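Thioredoxin-like protein (Bacteroides caccae ATCC 43185, PDB 4YOD) has a thioredoxin-like domain joined to a helical domain of unknown function and is probably an oxidoreductase. Local coordinates at residues 58-63 against 81-86; 105-110 against 254-259; 146-149 against 153-156; 204-209 against 234-239. One frame throughout, in Å; residues are numbered along the deposited sequence.

Contact 1: residues 58-63 against 81-86; sequences QAWVDY and KTIDRT
Trp-60 and Ile-83 carry the apolar part of this buried contact. Their side chains cross at about a right angle, and CH2, on the six-membered ring of Trp-60, lies 4.1 Å from the terminal methyl CD1 of Ile-83. The indole reaches so far because CG stands anti to the backbone N (chi1 178°), which sends the long ring system across the gap. Near the plane of that ring, at its edge, the methyl CG2 of Thr-82 sits 4.4 Å from CZ3 of Trp-60. The backbones are well apart: helix 53-66 and helix 72-85 run nearly antiparallel, their local axes 156° apart in direction and 14.3 Å at closest approach. They are consecutive helices of the all-helical N-terminal part of the chain, whose sequence family belongs to the TPR clan. Leu-99 and Ala-100 of helix 90-105 pack on Trp-60, while Val-120 and Ala-123 of helix 114-125 pack on Ile-83. The polar approach is by hydroxyls: Tyr-63 OH comes to 3.1 Å from Thr-82 OG1 as the two side chains slide past each other in opposite directions. The clear hydrogen bond of Thr-82 OG1 is to Ala-78 O, one turn back in its own helix.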
loop_
_atom_site.group_PDB
_atom_site.type_symbol
_atom_site.label_atom_id
_atom_site.label_comp_id
_atom_site.label_asym_id
_atom_site.label_seq_id
_atom_site.Cartn_x
_atom_site.Cartn_y
_atom_site.Cartn_z
ATOM N N GLN A 58 2.932 20.279 -6.418
ATOM C CA GLN A 58 4.113 19.743 -7.091
ATOM C C GLN A 58 5.269 19.576 -6.091
ATOM O O GLN A 58 5.997 18.587 -6.178
ATOM C CB GLN A 58 4.524 20.588 -8.305
ATOM C CG GLN A 58 5.621 19.952 -9.179
ATOM C CD GLN A 58 5.370 18.502 -9.530
ATOM O OE1 GLN A 58 4.272 18.106 -9.941
ATOM N NE2 GLN A 58 6.398 17.678 -9.380
ATOM N N ALA A 59 5.385 20.494 -5.107
ATOM C CA ALA A 59 6.367 20.403 -4.018
ATOM C C ALA A 59 6.105 19.136 -3.178
ATOM O O ALA A 59 7.053 18.416 -2.848
ATOM C CB ALA A 59 6.297 21.641 -3.132
ATOM N N TRP A 60 4.815 18.831 -2.905
ATOM C CA TRP A 60 4.422 17.624 -2.158
ATOM C C TRP A 60 4.791 16.348 -2.955
ATOM O O TRP A 60 5.318 15.415 -2.369
ATOM C CB TRP A 60 2.930 17.621 -1.797
ATOM C CG TRP A 60 2.510 16.369 -1.069
ATOM C CD1 TRP A 60 1.921 15.260 -1.610
ATOM C CD2 TRP A 60 2.794 16.044 0.302
ATOM N NE1 TRP A 60 1.770 14.281 -0.643
ATOM C CE2 TRP A 60 2.297 14.738 0.539
ATOM C CE3 TRP A 60 3.386 16.750 1.370
ATOM C CZ2 TRP A 60 2.372 14.125 1.798
ATOM C CZ3 TRP A 60 3.455 16.147 2.614
ATOM C CH2 TRP A 60 2.957 14.849 2.820
ATOM N N VAL A 61 4.508 16.323 -4.271
ATOM C CA VAL A 61 4.803 15.199 -5.178
ATOM C C VAL A 61 6.333 14.907 -5.172
ATOM O O VAL A 61 6.732 13.747 -5.018
ATOM C CB VAL A 61 4.250 15.496 -6.605
ATOM C CG1 VAL A 61 4.842 14.575 -7.683
ATOM C CG2 VAL A 61 2.740 15.425 -6.614
ATOM N N ASP A 62 7.163 15.959 -5.338
ATOM C CA ASP A 62 8.628 15.856 -5.322
ATOM C C ASP A 62 9.150 15.362 -3.951
ATOM O O ASP A 62 10.098 14.589 -3.916
ATOM C CB ASP A 62 9.278 17.176 -5.708
ATOM C CG ASP A 62 9.104 17.504 -7.185
ATOM O OD1 ASP A 62 8.917 16.557 -7.988
ATOM O OD2 ASP A 62 9.135 18.704 -7.531
ATOM N N TYR A 63 8.494 15.753 -2.851
ATOM C CA TYR A 63 8.829 15.281 -1.505
ATOM C C TYR A 63 8.587 13.773 -1.387
ATOM O O TYR A 63 9.467 13.052 -0.921
ATOM C CB TYR A 63 7.982 16.024 -0.458
ATOM C CG TYR A 63 8.271 15.655 0.982
ATOM C CD1 TYR A 63 9.524 15.903 1.551
ATOM C CD2 TYR A 63 7.261 15.174 1.814
ATOM C CE1 TYR A 63 9.785 15.587 2.885
ATOM C CE2 TYR A 63 7.487 14.944 3.173
ATOM C CZ TYR A 63 8.751 15.150 3.703
ATOM O OH TYR A 63 8.968 14.897 5.040
ATOM N N LYS A 81 7.190 14.642 11.322
ATOM C CA LYS A 81 7.572 16.027 11.658
ATOM C C LYS A 81 6.907 17.055 10.734
ATOM O O LYS A 81 6.474 18.094 11.220
ATOM C CB LYS A 81 9.093 16.231 11.602
ATOM C CG LYS A 81 9.835 15.683 12.802
ATOM C CD LYS A 81 11.335 15.902 12.643
ATOM C CE LYS A 81 12.147 15.050 13.591
ATOM N NZ LYS A 81 11.992 15.483 15.006
ATOM N N THR A 82 6.803 16.756 9.420
ATOM C CA THR A 82 6.196 17.666 8.425
ATOM C C THR A 82 4.708 17.864 8.748
ATOM O O THR A 82 4.280 19.011 8.831
ATOM C CB THR A 82 6.440 17.147 7.005
ATOM O OG1 THR A 82 7.848 17.144 6.791
ATOM C CG2 THR A 82 5.752 17.980 5.940
ATOM N N ILE A 83 3.944 16.771 8.966
ATOM C CA ILE A 83 2.516 16.868 9.318
ATOM C C ILE A 83 2.346 17.649 10.638
ATOM O O ILE A 83 1.482 18.524 10.697
ATOM C CB ILE A 83 1.781 15.481 9.371
ATOM C CG1 ILE A 83 1.988 14.647 8.068
ATOM C CG2 ILE A 83 0.278 15.664 9.680
ATOM C CD1 ILE A 83 1.603 15.310 6.678
ATOM N N ASP A 84 3.188 17.374 11.659
ATOM C CA ASP A 84 3.127 18.054 12.970
ATOM C C ASP A 84 3.248 19.561 12.805
ATOM O O ASP A 84 2.530 20.316 13.464
ATOM C CB ASP A 84 4.221 17.552 13.922
ATOM C CG ASP A 84 3.991 16.158 14.499
ATOM O OD1 ASP A 84 2.891 15.600 14.294
ATOM O OD2 ASP A 84 4.919 15.626 15.152
ATOM N N ARG A 85 4.135 19.996 11.904
ATOM C CA ARG A 85 4.336 21.419 11.599
ATOM C C ARG A 85 3.078 22.084 11.052
ATOM O O ARG A 85 2.904 23.275 11.258
ATOM C CB ARG A 85 5.469 21.599 10.572
ATOM C CG ARG A 85 6.880 21.560 11.176
ATOM C CD ARG A 85 7.913 22.070 10.167
ATOM N NE ARG A 85 7.753 23.511 9.923
ATOM C CZ ARG A 85 8.250 24.170 8.881
ATOM N NH1 ARG A 85 8.971 23.534 7.967
ATOM N NH2 ARG A 85 8.025 25.472 8.743
ATOM N N THR A 86 2.210 21.333 10.337
ATOM C CA THR A 86 1.020 21.924 9.705
ATOM C C THR A 86 -0.104 22.210 10.720
ATOM O O THR A 86 -1.064 22.885 10.368
ATOM C CB THR A 86 0.524 21.078 8.525
ATOM O OG1 THR A 86 -0.128 19.925 9.010
ATOM C CG2 THR A 86 1.628 20.713 7.547
#

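Contact 2: residues 105-110 against 254-259; sequences YDPNSP and LKAIPT
Lys-255 NZ is held from two quarters: Asp-253 forms a salt bridge with it through OD2, and the ring of Tyr-105 offers an off-centre cation-pi contact, with NZ 4.4 Å from the ring centroid and 28° off the normal. The lysine lies on the loop that leads to the cis proline of the thioredoxin fold. That proline, Pro-258, directly precedes strand 259-263 and touches Cys-189 of a CxxC pair at the start of helix 187-197, an arrangement consistent with a redox site of thioredoxin type. The Tyr-105 end of the contact belongs to the helical domain, where the chain leaves helix 90-105, so the two domains meet here. The butylene chain of Lys-255 does more of the touching than its ammonium group. CE sits over the centre of one tyrosine face, 3.7 Å from the ring centroid, a CH-pi contact, and is also 3.4 Å from the backbone O of Tyr-105. CD lies above the rim of the ring, beside the CE2-CZ bond. The lysine chain stays extended through chi3 and bends only at chi4 (-65°), which turns NZ off the ring centre toward the CE1 side. Farther along, a type I turn from Asp-106 to Ser-109 presents Pro-107 to the loop. An Asx turn braces it, Asp-106 OD1 accepting from Asn-108 N at 3.0 Å. The proline ring touches with two carbons: CG packs 3.7 Å from Lys-255 CG, and CB meets the methyl CB of Ala-256 at 3.6 Å.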
loop_
_atom_site.group_PDB
_atom_site.type_symbol
_atom_site.label_atom_id
_atom_site.label_comp_id
_atom_site.label_asym_id
_atom_site.label_seq_id
_atom_site.Cartn_x
_atom_site.Cartn_y
_atom_site.Cartn_z
ATOM N N TYR A 105 -2.236 7.099 -0.384
ATOM C CA TYR A 105 -3.270 6.110 -0.000
ATOM C C TYR A 105 -4.131 5.629 -1.167
ATOM O O TYR A 105 -4.401 4.425 -1.255
ATOM C CB TYR A 105 -4.209 6.675 1.102
ATOM C CG TYR A 105 -5.067 5.634 1.801
ATOM C CD1 TYR A 105 -4.490 4.625 2.574
ATOM C CD2 TYR A 105 -6.456 5.684 1.732
ATOM C CE1 TYR A 105 -5.273 3.724 3.297
ATOM C CE2 TYR A 105 -7.250 4.742 2.396
ATOM C CZ TYR A 105 -6.653 3.779 3.199
ATOM O OH TYR A 105 -7.416 2.864 3.899
ATOM N N ASP A 106 -4.648 6.571 -1.987
ATOM C CA ASP A 106 -5.529 6.303 -3.128
ATOM C C ASP A 106 -4.990 5.127 -3.981
ATOM O O ASP A 106 -3.831 5.177 -4.408
ATOM C CB ASP A 106 -5.688 7.576 -3.999
ATOM C CG ASP A 106 -6.826 7.562 -5.015
ATOM O OD1 ASP A 106 -7.096 6.491 -5.600
ATOM O OD2 ASP A 106 -7.387 8.641 -5.290
ATOM N N PRO A 107 -5.811 4.060 -4.200
ATOM C CA PRO A 107 -5.335 2.904 -4.995
ATOM C C PRO A 107 -4.979 3.251 -6.438
ATOM O O PRO A 107 -4.187 2.539 -7.072
ATOM C CB PRO A 107 -6.524 1.940 -4.975
ATOM C CG PRO A 107 -7.369 2.378 -3.839
ATOM C CD PRO A 107 -7.195 3.854 -3.732
ATOM N N ASN A 108 -5.576 4.332 -6.963
ATOM C CA ASN A 108 -5.313 4.800 -8.320
ATOM C C ASN A 108 -3.986 5.572 -8.416
ATOM O O ASN A 108 -3.545 5.832 -9.524
ATOM C CB ASN A 108 -6.477 5.663 -8.824
ATOM C CG ASN A 108 -7.752 4.876 -9.043
ATOM O OD1 ASN A 108 -7.736 3.701 -9.427
ATOM N ND2 ASN A 108 -8.890 5.517 -8.831
ATOM N N SER A 109 -3.345 5.927 -7.281
ATOM C CA SER A 109 -2.079 6.653 -7.318
ATOM C C SER A 109 -0.881 5.718 -7.592
ATOM O O SER A 109 -0.689 4.764 -6.846
ATOM C CB SER A 109 -1.848 7.424 -6.018
ATOM O OG SER A 109 -0.543 7.988 -6.028
ATOM N N PRO A 110 -0.013 6.008 -8.588
ATOM C CA PRO A 110 1.172 5.154 -8.796
ATOM C C PRO A 110 2.249 5.372 -7.718
ATOM O O PRO A 110 3.236 4.640 -7.676
ATOM C CB PRO A 110 1.693 5.580 -10.180
ATOM C CG PRO A 110 0.683 6.540 -10.728
ATOM C CD PRO A 110 -0.050 7.109 -9.570
ATOM N N LEU A 254 -10.034 -4.031 1.200
ATOM C CA LEU A 254 -10.516 -4.329 -0.150
ATOM C C LEU A 254 -10.756 -3.077 -1.026
ATOM O O LEU A 254 -11.491 -3.178 -2.006
ATOM C CB LEU A 254 -11.829 -5.127 -0.045
ATOM C CG LEU A 254 -11.817 -6.439 0.757
ATOM C CD1 LEU A 254 -13.233 -7.018 0.859
ATOM C CD2 LEU A 254 -10.865 -7.456 0.160
ATOM N N LYS A 255 -10.143 -1.920 -0.698
ATOM C CA LYS A 255 -10.370 -0.660 -1.451
ATOM C C LYS A 255 -9.849 -0.755 -2.911
ATOM O O LYS A 255 -10.271 0.022 -3.776
ATOM C CB LYS A 255 -9.748 0.545 -0.725
ATOM C CG LYS A 255 -8.217 0.561 -0.685
ATOM C CD LYS A 255 -7.696 1.732 0.143
ATOM C CE LYS A 255 -6.198 1.884 0.077
ATOM N NZ LYS A 255 -5.491 0.737 0.694
ATOM N N ALA A 256 -8.946 -1.706 -3.158
ATOM C CA ALA A 256 -8.365 -1.988 -4.468
ATOM C C ALA A 256 -8.509 -3.464 -4.797
ATOM O O ALA A 256 -7.909 -4.307 -4.128
ATOM C CB ALA A 256 -6.890 -1.592 -4.491
ATOM N N ILE A 257 -9.325 -3.780 -5.807
ATOM C CA ILE A 257 -9.489 -5.148 -6.296
ATOM C C ILE A 257 -9.244 -5.055 -7.808
ATOM O O ILE A 257 -9.854 -4.213 -8.465
ATOM C CB ILE A 257 -10.818 -5.843 -5.883
ATOM C CG1 ILE A 257 -10.831 -6.127 -4.352
ATOM C CG2 ILE A 257 -11.024 -7.149 -6.673
ATOM C CD1 ILE A 257 -12.199 -6.592 -3.770
ATOM N N PRO A 258 -8.250 -5.782 -8.359
ATOM C CA PRO A 258 -7.457 -6.841 -7.723
ATOM C C PRO A 258 -6.377 -6.325 -6.781
ATOM O O PRO A 258 -5.949 -5.168 -6.859
ATOM C CB PRO A 258 -6.819 -7.562 -8.927
ATOM C CG PRO A 258 -6.701 -6.486 -9.978
ATOM C CD PRO A 258 -7.961 -5.682 -9.809
ATOM N N THR A 259 -5.963 -7.189 -5.857
ATOM C CA THR A 259 -4.852 -6.870 -4.975
ATOM C C THR A 259 -4.046 -8.150 -4.756
ATOM O O THR A 259 -4.606 -9.246 -4.727
ATOM C CB THR A 259 -5.249 -6.108 -3.706
ATOM O OG1 THR A 259 -4.081 -5.465 -3.239
ATOM C CG2 THR A 259 -5.838 -6.982 -2.614
#

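Contact 3: residues 146-149 against 153-156; sequences QKNR and KAIN
Lys-153 is tied to Asn-148 by a water that donates to Lys-153 O at 2.7 Å and accepts from Asn-148 N at 2.8 Å. Ala-154 follows with its backbone alongside the asparagine, CA lying 3.4 Å from Asn-148 OD1, while Ala-154 O takes a hydrogen bond from Tyr-170 OH. Ile-155 N then donates to Asn-148 OD1 at 2.8 Å, a straight bond (163° at the hydrogen) that arrives nearly end-on to the side-chain carbonyl. The other half of the amide is engaged too, ND2 bonding to Leu-251 O, which fixes its rotation. Were Asn-148 replaced by an alanine, Ile-155 N and Leu-251 O would probably both lose this shared partner, and the two sides of the loop would probably be held less firmly together. Beyond the backbone bond, the methyl CD1 of Ile-155 lies across the extended aliphatic chain of Lys-147, 3.8 Å from its CB; the amine of that lysine reaches Gln-250 O. Asn-148 itself has positive phi (57°), as the third residue of a type II turn from Gln-146 to Arg-149 requires, and the turn follows helix 132-146 and leads the chain toward the thioredoxin-like domain.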
loop_
_atom_site.group_PDB
_atom_site.type_symbol
_atom_site.label_atom_id
_atom_site.label_comp_id
_atom_site.label_asym_id
_atom_site.label_seq_id
_atom_site.Cartn_x
_atom_site.Cartn_y
_atom_site.Cartn_z
ATOM N N GLN A 146 -2.762 -1.724 9.932
ATOM C CA GLN A 146 -2.020 -2.654 10.777
ATOM C C GLN A 146 -2.275 -4.088 10.356
ATOM O O GLN A 146 -1.436 -4.965 10.588
ATOM C CB GLN A 146 -2.419 -2.496 12.269
ATOM C CG GLN A 146 -2.127 -1.141 12.909
ATOM C CD GLN A 146 -0.763 -0.550 12.654
ATOM O OE1 GLN A 146 0.274 -1.232 12.600
ATOM N NE2 GLN A 146 -0.735 0.756 12.565
ATOM N N LYS A 147 -3.469 -4.351 9.799
ATOM C CA LYS A 147 -3.841 -5.698 9.352
ATOM C C LYS A 147 -3.060 -6.056 8.105
ATOM O O LYS A 147 -3.081 -5.289 7.142
ATOM C CB LYS A 147 -5.348 -5.760 9.070
ATOM C CG LYS A 147 -6.216 -5.435 10.292
ATOM C CD LYS A 147 -7.656 -5.801 10.044
ATOM C CE LYS A 147 -8.551 -5.271 11.148
ATOM N NZ LYS A 147 -9.980 -5.564 10.863
ATOM N N ASN A 148 -2.354 -7.209 8.121
ATOM C CA ASN A 148 -1.536 -7.698 7.002
ATOM C C ASN A 148 -0.471 -6.661 6.618
ATOM O O ASN A 148 -0.033 -6.586 5.457
ATOM C CB ASN A 148 -2.421 -8.095 5.810
ATOM C CG ASN A 148 -3.627 -8.870 6.274
ATOM O OD1 ASN A 148 -3.524 -9.989 6.764
ATOM N ND2 ASN A 148 -4.779 -8.252 6.232
ATOM N N ARG A 149 -0.034 -5.867 7.627
ATOM C CA ARG A 149 1.051 -4.915 7.444
ATOM C C ARG A 149 2.332 -5.696 7.046
ATOM O O ARG A 149 2.508 -6.837 7.482
ATOM C CB ARG A 149 1.277 -4.133 8.751
ATOM C CG ARG A 149 2.300 -3.032 8.592
ATOM C CD ARG A 149 2.327 -2.095 9.782
ATOM N NE ARG A 149 3.329 -1.054 9.549
ATOM C CZ ARG A 149 3.591 -0.067 10.392
ATOM N NH1 ARG A 149 2.900 0.051 11.519
ATOM N NH2 ARG A 149 4.535 0.821 10.109
ATOM N N LYS A 153 2.268 -11.131 10.516
ATOM C CA LYS A 153 1.608 -12.368 10.095
ATOM C C LYS A 153 0.230 -12.080 9.487
ATOM O O LYS A 153 -0.560 -11.322 10.071
ATOM C CB LYS A 153 1.492 -13.327 11.304
ATOM C CG LYS A 153 2.698 -14.249 11.412
ATOM C CD LYS A 153 2.646 -15.121 12.661
ATOM C CE LYS A 153 3.697 -16.203 12.631
ATOM N NZ LYS A 153 3.252 -17.381 11.841
ATOM N N ALA A 154 -0.038 -12.647 8.300
ATOM C CA ALA A 154 -1.309 -12.471 7.598
ATOM C C ALA A 154 -2.509 -12.970 8.418
ATOM O O ALA A 154 -2.374 -13.898 9.219
ATOM C CB ALA A 154 -1.271 -13.201 6.268
ATOM N N ILE A 155 -3.686 -12.353 8.234
ATOM C CA ILE A 155 -4.886 -12.789 8.963
ATOM C C ILE A 155 -5.462 -14.047 8.281
ATOM O O ILE A 155 -5.740 -14.037 7.077
ATOM C CB ILE A 155 -5.939 -11.667 9.103
ATOM C CG1 ILE A 155 -5.352 -10.496 9.943
ATOM C CG2 ILE A 155 -7.213 -12.228 9.765
ATOM C CD1 ILE A 155 -6.221 -9.273 10.051
ATOM N N ASN A 156 -5.618 -15.132 9.062
ATOM C CA ASN A 156 -6.148 -16.407 8.572
ATOM C C ASN A 156 -7.622 -16.284 8.195
ATOM O O ASN A 156 -8.350 -15.480 8.778
ATOM C CB ASN A 156 -5.978 -17.503 9.633
ATOM C CG ASN A 156 -6.286 -18.879 9.113
ATOM O OD1 ASN A 156 -6.032 -19.211 7.944
ATOM N ND2 ASN A 156 -6.916 -19.672 9.937
HETATM O O HOH W 1 -1.293 -8.729 10.262
#

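Contact 4: residues 204-209 against 234-239; sequences QLIKEK and KEWING
Ile-206 points from helix 200-207 toward the turn before strand 237-240 and divides its two branches between two neighbours. Its longer arm crosses Trp-236 obliquely: the terminal methyl CD1 lies 3.8 Å from NE1 and 3.9 Å from CD1 of Trp-236, so it touches the five-membered part of the indole and not the benzene part. The shorter arm, methyl CG2, is 4.1 Å from CB of Glu-235, and there the two side chains cross at about a right angle. This division follows from the torsions of Ile-206: CG2 stands anti to the backbone N, and the arm through CG1 is stretched out at chi2 161°, which carries CD1 to the indole. Glu-235 starts toward the helix but bends at chi2 (76°), taking its carboxylate away, and only the root of the side chain packs. In the thioredoxin-like domain the contact joins the last part of helix 200-207 to the approach to strand 237-240, an outermost strand of the central sheet; Val-213 of the neighbouring strand 211-217 touches both Ile-206 and Trp-236. The helix closes just beyond with a Schellman motif at Lys-209, whose N bonds to Ile-206 O at 3.0 Å. With an alanine for Ile-206, both arms would be gone, and the pyrrole side of Trp-236 is likely to lose its cover on the helix side. No hydrogen bond spans the two segments, so the chemistry is that of a small van der Waals patch, in which fit of shape and removal of apolar surface from water provide the attraction.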
loop_
_atom_site.group_PDB
_atom_site.type_symbol
_atom_site.label_atom_id
_atom_site.label_comp_id
_atom_site.label_asym_id
_atom_site.label_seq_id
_atom_site.Cartn_x
_atom_site.Cartn_y
_atom_site.Cartn_z
ATOM N N GLN A 204 7.323 -21.908 -12.607
ATOM C CA GLN A 204 8.444 -22.737 -12.159
ATOM C C GLN A 204 8.308 -23.117 -10.694
ATOM O O GLN A 204 8.408 -24.301 -10.382
ATOM C CB GLN A 204 9.780 -22.007 -12.399
ATOM C CG GLN A 204 11.033 -22.760 -11.945
ATOM C CD GLN A 204 12.233 -21.851 -11.737
ATOM O OE1 GLN A 204 12.433 -20.841 -12.437
ATOM N NE2 GLN A 204 13.086 -22.213 -10.785
ATOM N N LEU A 205 8.075 -22.127 -9.795
ATOM C CA LEU A 205 7.962 -22.384 -8.361
ATOM C C LEU A 205 6.657 -23.118 -8.016
ATOM O O LEU A 205 6.634 -23.847 -7.017
ATOM C CB LEU A 205 8.094 -21.076 -7.546
ATOM C CG LEU A 205 9.416 -20.283 -7.698
ATOM C CD1 LEU A 205 9.332 -18.943 -6.964
ATOM C CD2 LEU A 205 10.626 -21.081 -7.193
ATOM N N ILE A 206 5.576 -22.944 -8.823
ATOM C CA ILE A 206 4.324 -23.707 -8.612
ATOM C C ILE A 206 4.644 -25.193 -8.874
ATOM O O ILE A 206 4.328 -26.041 -8.039
ATOM C CB ILE A 206 3.124 -23.206 -9.489
ATOM C CG1 ILE A 206 2.529 -21.892 -8.955
ATOM C CG2 ILE A 206 2.028 -24.303 -9.650
ATOM C CD1 ILE A 206 1.721 -21.164 -9.966
ATOM N N LYS A 207 5.329 -25.481 -10.000
ATOM C CA LYS A 207 5.747 -26.825 -10.442
ATOM C C LYS A 207 6.662 -27.501 -9.400
ATOM O O LYS A 207 6.444 -28.665 -9.073
ATOM C CB LYS A 207 6.453 -26.738 -11.812
ATOM C CG LYS A 207 6.560 -28.064 -12.560
ATOM C CD LYS A 207 7.157 -27.895 -13.952
ATOM C CE LYS A 207 6.110 -27.920 -15.042
ATOM N NZ LYS A 207 6.705 -28.192 -16.383
ATOM N N GLU A 208 7.644 -26.751 -8.853
ATOM C CA GLU A 208 8.585 -27.193 -7.811
ATOM C C GLU A 208 7.909 -27.359 -6.440
ATOM O O GLU A 208 8.573 -27.765 -5.481
ATOM C CB GLU A 208 9.700 -26.155 -7.647
ATOM C CG GLU A 208 10.840 -26.208 -8.637
ATOM C CD GLU A 208 11.896 -25.172 -8.299
ATOM O OE1 GLU A 208 12.520 -25.280 -7.218
ATOM O OE2 GLU A 208 12.062 -24.219 -9.093
ATOM N N LYS A 209 6.616 -26.970 -6.335
ATOM C CA LYS A 209 5.786 -26.978 -5.114
ATOM C C LYS A 209 6.358 -25.989 -4.044
ATOM O O LYS A 209 6.086 -26.127 -2.849
ATOM C CB LYS A 209 5.591 -28.402 -4.546
ATOM C CG LYS A 209 4.716 -29.291 -5.429
ATOM C CD LYS A 209 4.308 -30.580 -4.743
ATOM C CE LYS A 209 3.389 -31.397 -5.619
ATOM N NZ LYS A 209 3.043 -32.705 -4.996
ATOM N N LYS A 234 -5.829 -24.056 -13.506
ATOM C CA LYS A 234 -6.171 -25.188 -12.633
ATOM C C LYS A 234 -5.081 -25.440 -11.585
ATOM O O LYS A 234 -5.355 -26.039 -10.545
ATOM C CB LYS A 234 -6.405 -26.464 -13.467
ATOM C CG LYS A 234 -7.766 -26.495 -14.145
ATOM C CD LYS A 234 -8.018 -27.822 -14.842
ATOM C CE LYS A 234 -9.352 -27.843 -15.545
ATOM N NZ LYS A 234 -9.548 -29.097 -16.324
ATOM N N GLU A 235 -3.853 -24.969 -11.868
ATOM C CA GLU A 235 -2.663 -25.080 -11.017
ATOM C C GLU A 235 -2.777 -24.197 -9.764
ATOM O O GLU A 235 -2.036 -24.404 -8.804
ATOM C CB GLU A 235 -1.394 -24.729 -11.818
ATOM C CG GLU A 235 -1.092 -25.705 -12.956
ATOM C CD GLU A 235 -1.930 -25.611 -14.223
ATOM O OE1 GLU A 235 -2.434 -24.507 -14.536
ATOM O OE2 GLU A 235 -2.068 -26.646 -14.917
ATOM N N TRP A 236 -3.713 -23.231 -9.758
ATOM C CA TRP A 236 -3.938 -22.376 -8.590
ATOM C C TRP A 236 -5.075 -22.925 -7.759
ATOM O O TRP A 236 -5.895 -23.694 -8.265
ATOM C CB TRP A 236 -4.277 -20.924 -8.985
ATOM C CG TRP A 236 -3.305 -20.188 -9.863
ATOM C CD1 TRP A 236 -2.115 -20.640 -10.357
ATOM C CD2 TRP A 236 -3.498 -18.884 -10.414
ATOM N NE1 TRP A 236 -1.542 -19.684 -11.156
ATOM C CE2 TRP A 236 -2.366 -18.593 -11.210
ATOM C CE3 TRP A 236 -4.499 -17.905 -10.271
ATOM C CZ2 TRP A 236 -2.226 -17.384 -11.896
ATOM C CZ3 TRP A 236 -4.351 -16.699 -10.935
ATOM C CH2 TRP A 236 -3.227 -16.449 -11.739
ATOM N N ILE A 237 -5.136 -22.512 -6.488
ATOM C CA ILE A 237 -6.230 -22.844 -5.587
ATOM C C ILE A 237 -7.191 -21.666 -5.725
ATOM O O ILE A 237 -6.820 -20.540 -5.412
ATOM C CB ILE A 237 -5.731 -23.123 -4.143
ATOM C CG1 ILE A 237 -4.667 -24.252 -4.159
ATOM C CG2 ILE A 237 -6.903 -23.446 -3.195
ATOM C CD1 ILE A 237 -4.002 -24.548 -2.852
ATOM N N ASN A 238 -8.375 -21.905 -6.303
ATOM C CA ASN A 238 -9.344 -20.843 -6.583
ATOM C C ASN A 238 -10.573 -20.972 -5.699
ATOM O O ASN A 238 -11.387 -21.885 -5.886
ATOM C CB ASN A 238 -9.716 -20.873 -8.070
ATOM C CG ASN A 238 -8.507 -20.737 -8.966
ATOM O OD1 ASN A 238 -7.750 -19.765 -8.879
ATOM N ND2 ASN A 238 -8.257 -21.736 -9.803
ATOM N N GLY A 239 -10.687 -20.067 -4.734
ATOM C CA GLY A 239 -11.772 -20.092 -3.761
ATOM C C GLY A 239 -12.599 -18.835 -3.593
ATOM O O GLY A 239 -12.299 -17.783 -4.163
#

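How the contacts relate
From the N terminus, contact 1 comes first, closing a short loop between consecutive helices 53-66 and 72-85 inside the helical domain. Contact 2 opens at the end of helix 90-105 and closes only at residues 254-259, so its long loop encloses both remaining contacts and brings the helical domain against the thioredoxin-like one. Nested within it, contact 3 closes a tight loop where the chain passes between the domains, and contact 4 follows in series, tying helix 200-207 to strand 237-240. None cross. Contacts 2 and 3 have centres about 17 Å apart; contacts 1 and 4 lie on opposite sides of the chain's centre, about 44 Å between centres.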